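Long-range contact in aminotransferase (Streptomyces pactum, PDB 4ZM4), which belongs to the class-III aminotransferase family, whose members work with pyridoxal-5'-phosphate as cofactor: residues L40-R45 with L405-G410. The protein carries 1 engineered substitution. Residues are numbered along the deposited sequence; the frame is centred on the assembly and turned at random.
Sequences LPLVVR and LAQKEG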
loop_
_atom_site.group_PDB
_atom_site.type_symbol
_atom_site.label_atom_id
_atom_site.label_comp_id
_atom_site.label_asym_id
_atom_site.label_seq_id
_atom_site.Cartn_x
_atom_site.Cartn_y
_atom_site.Cartn_z
ATOM N N LEU B 40 -3.079 27.362 -4.082
ATOM C CA LEU B 40 -2.377 28.085 -5.126
ATOM C C LEU B 40 -1.612 27.021 -5.894
ATOM O O LEU B 40 -0.660 26.433 -5.387
ATOM C CB LEU B 40 -1.418 29.133 -4.558
ATOM C CG LEU B 40 -0.709 29.969 -5.646
ATOM C CD1 LEU B 40 -1.687 30.948 -6.300
ATOM C CD2 LEU B 40 0.516 30.714 -5.102
ATOM N N PRO B 41 -2.035 26.735 -7.112
ATOM C CA PRO B 41 -1.496 25.559 -7.802
ATOM C C PRO B 41 0.011 25.513 -7.886
ATOM O O PRO B 41 0.655 26.543 -8.126
ATOM C CB PRO B 41 -2.103 25.661 -9.198
ATOM C CG PRO B 41 -3.389 26.383 -8.982
ATOM C CD PRO B 41 -3.167 27.332 -7.833
ATOM N N LEU B 42 0.554 24.299 -7.722
ATOM C CA LEU B 42 1.968 24.005 -7.851
ATOM C C LEU B 42 2.071 22.601 -8.384
ATOM O O LEU B 42 1.600 21.671 -7.734
ATOM C CB LEU B 42 2.644 24.090 -6.484
ATOM C CG LEU B 42 4.179 24.125 -6.436
ATOM C CD1 LEU B 42 4.617 24.174 -4.985
ATOM C CD2 LEU B 42 4.848 22.939 -7.121
ATOM N N VAL B 43 2.653 22.440 -9.571
ATOM C CA VAL B 43 2.890 21.141 -10.131
ATOM C C VAL B 43 4.390 20.928 -10.229
ATOM O O VAL B 43 5.112 21.740 -10.790
ATOM C CB VAL B 43 2.257 20.982 -11.534
ATOM C CG1 VAL B 43 2.491 19.577 -12.059
ATOM C CG2 VAL B 43 0.778 21.283 -11.497
ATOM N N VAL B 44 4.865 19.805 -9.717
ATOM C CA VAL B 44 6.308 19.548 -9.664
ATOM C C VAL B 44 6.826 19.019 -10.985
ATOM O O VAL B 44 6.149 18.238 -11.653
ATOM C CB VAL B 44 6.668 18.542 -8.539
ATOM C CG1 VAL B 44 8.159 18.253 -8.536
ATOM C CG2 VAL B 44 6.235 19.109 -7.181
ATOM N N ARG B 45 7.993 19.499 -11.374
ATOM C CA ARG B 45 8.726 19.004 -12.517
ATOM C C ARG B 45 9.912 18.123 -12.057
ATOM O O ARG B 45 10.213 17.104 -12.666
ATOM C CB ARG B 45 9.256 20.187 -13.324
ATOM C CG ARG B 45 10.371 19.844 -14.330
ATOM C CD ARG B 45 10.514 20.938 -15.388
ATOM N NE ARG B 45 9.307 21.027 -16.209
ATOM C CZ ARG B 45 9.039 22.007 -17.078
ATOM N NH1 ARG B 45 9.888 23.017 -17.234
ATOM N NH2 ARG B 45 7.906 21.997 -17.779
ATOM N N LEU B 405 1.053 33.283 0.357
ATOM C CA LEU B 405 2.038 34.357 0.238
ATOM C C LEU B 405 3.440 33.793 0.290
ATOM O O LEU B 405 4.310 34.194 -0.485
ATOM C CB LEU B 405 1.821 35.410 1.333
ATOM C CG LEU B 405 0.590 36.324 1.132
ATOM C CD1 LEU B 405 0.159 36.983 2.437
ATOM C CD2 LEU B 405 0.870 37.362 0.049
ATOM N N ALA B 406 3.657 32.864 1.219
ATOM C CA ALA B 406 4.961 32.195 1.366
ATOM C C ALA B 406 5.313 31.416 0.120
ATOM O O ALA B 406 6.432 31.486 -0.354
ATOM C CB ALA B 406 4.949 31.268 2.586
ATOM N N GLN B 407 4.330 30.711 -0.435
ATOM C CA GLN B 407 4.538 29.919 -1.644
ATOM C C GLN B 407 5.004 30.791 -2.791
ATOM O O GLN B 407 5.941 30.422 -3.500
ATOM C CB GLN B 407 3.280 29.168 -2.035
ATOM C CG GLN B 407 3.478 28.152 -3.157
ATOM C CD GLN B 407 2.239 27.302 -3.420
ATOM O OE1 GLN B 407 1.677 26.685 -2.500
ATOM N NE2 GLN B 407 1.804 27.257 -4.680
ATOM N N LYS B 408 4.382 31.962 -2.947
ATOM C CA LYS B 408 4.837 32.942 -3.915
ATOM C C LYS B 408 6.231 33.439 -3.646
ATOM O O LYS B 408 6.969 33.715 -4.593
ATOM C CB LYS B 408 3.921 34.155 -3.959
ATOM C CG LYS B 408 2.593 33.882 -4.598
ATOM C CD LYS B 408 1.715 35.089 -4.384
ATOM C CE LYS B 408 0.476 35.027 -5.249
ATOM N NZ LYS B 408 0.093 36.426 -5.571
ATOM N N GLU B 409 6.594 33.605 -2.376
ATOM C CA GLU B 409 7.972 33.962 -2.025
ATOM C C GLU B 409 8.962 32.803 -2.195
ATOM O O GLU B 409 10.147 32.975 -1.964
ATOM C CB GLU B 409 8.043 34.492 -0.589
ATOM C CG GLU B 409 7.255 35.769 -0.332
ATOM C CD GLU B 409 7.730 36.954 -1.164
ATOM O OE1 GLU B 409 8.897 36.987 -1.592
ATOM O OE2 GLU B 409 6.937 37.901 -1.336
ATOM N N GLY B 410 8.485 31.618 -2.570
ATOM C CA GLY B 410 9.357 30.465 -2.819
ATOM C C GLY B 410 9.574 29.544 -1.644
ATOM O O GLY B 410 10.606 28.887 -1.548
HETATM O O HOH W 1 2.995 27.978 -7.278
#
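The last turn of helix 396-408 meets the loop that leads into strand 44-48, and Q407 reaches from the helix to the backbone of L40. The link is a side-chain amide bound to a main-chain carbonyl. Q407 NE2 donates to L40 O at 2.7 Å, with an N-H...O angle of 156°. The acceptor lies close to the plane of the Q407 amide. The nitrogen itself sits above the carbonyl plane of L40, 44° out of it. Q407 can span the gap because its chain is extended, with CG anti to the backbone N (chi1 -171°) and CD anti to CA. A water carries the link one residue further. It accepts from Q407 NE2 at 2.9 Å and donates to P41 O at 2.9 Å. The amide nitrogen thus grips two successive carbonyls, one directly and one through the water. These two bonds should help fix the rotation of the amide. Leucine carbons flank the same nitrogen. L40 CD2 and L42 CB each lie 3.7 Å from Q407 NE2. L40 CD2 also touches K408 CG at 3.8 Å, where the two side chains cross at about a right angle. This aliphatic contact lies toward the exposed side, whereas Q407 and L42 are buried. The helix ends just beyond, in a Schellman motif. G410 has positive phi, and its N bonds back to Q407 O. The centre of the contact is about 23 Å from the centre of the chain. P41 and V43 pack on helix 14-22, L42 touches D54 of strand 51-54, and V43 and V44 pack against H97 of the second subunit. On the other segment, L405, A406 and E409 rest on helix 429-444, and G410 bonds through its backbone to I61, where strand 411-412 joins the sheet beside strand 59-62.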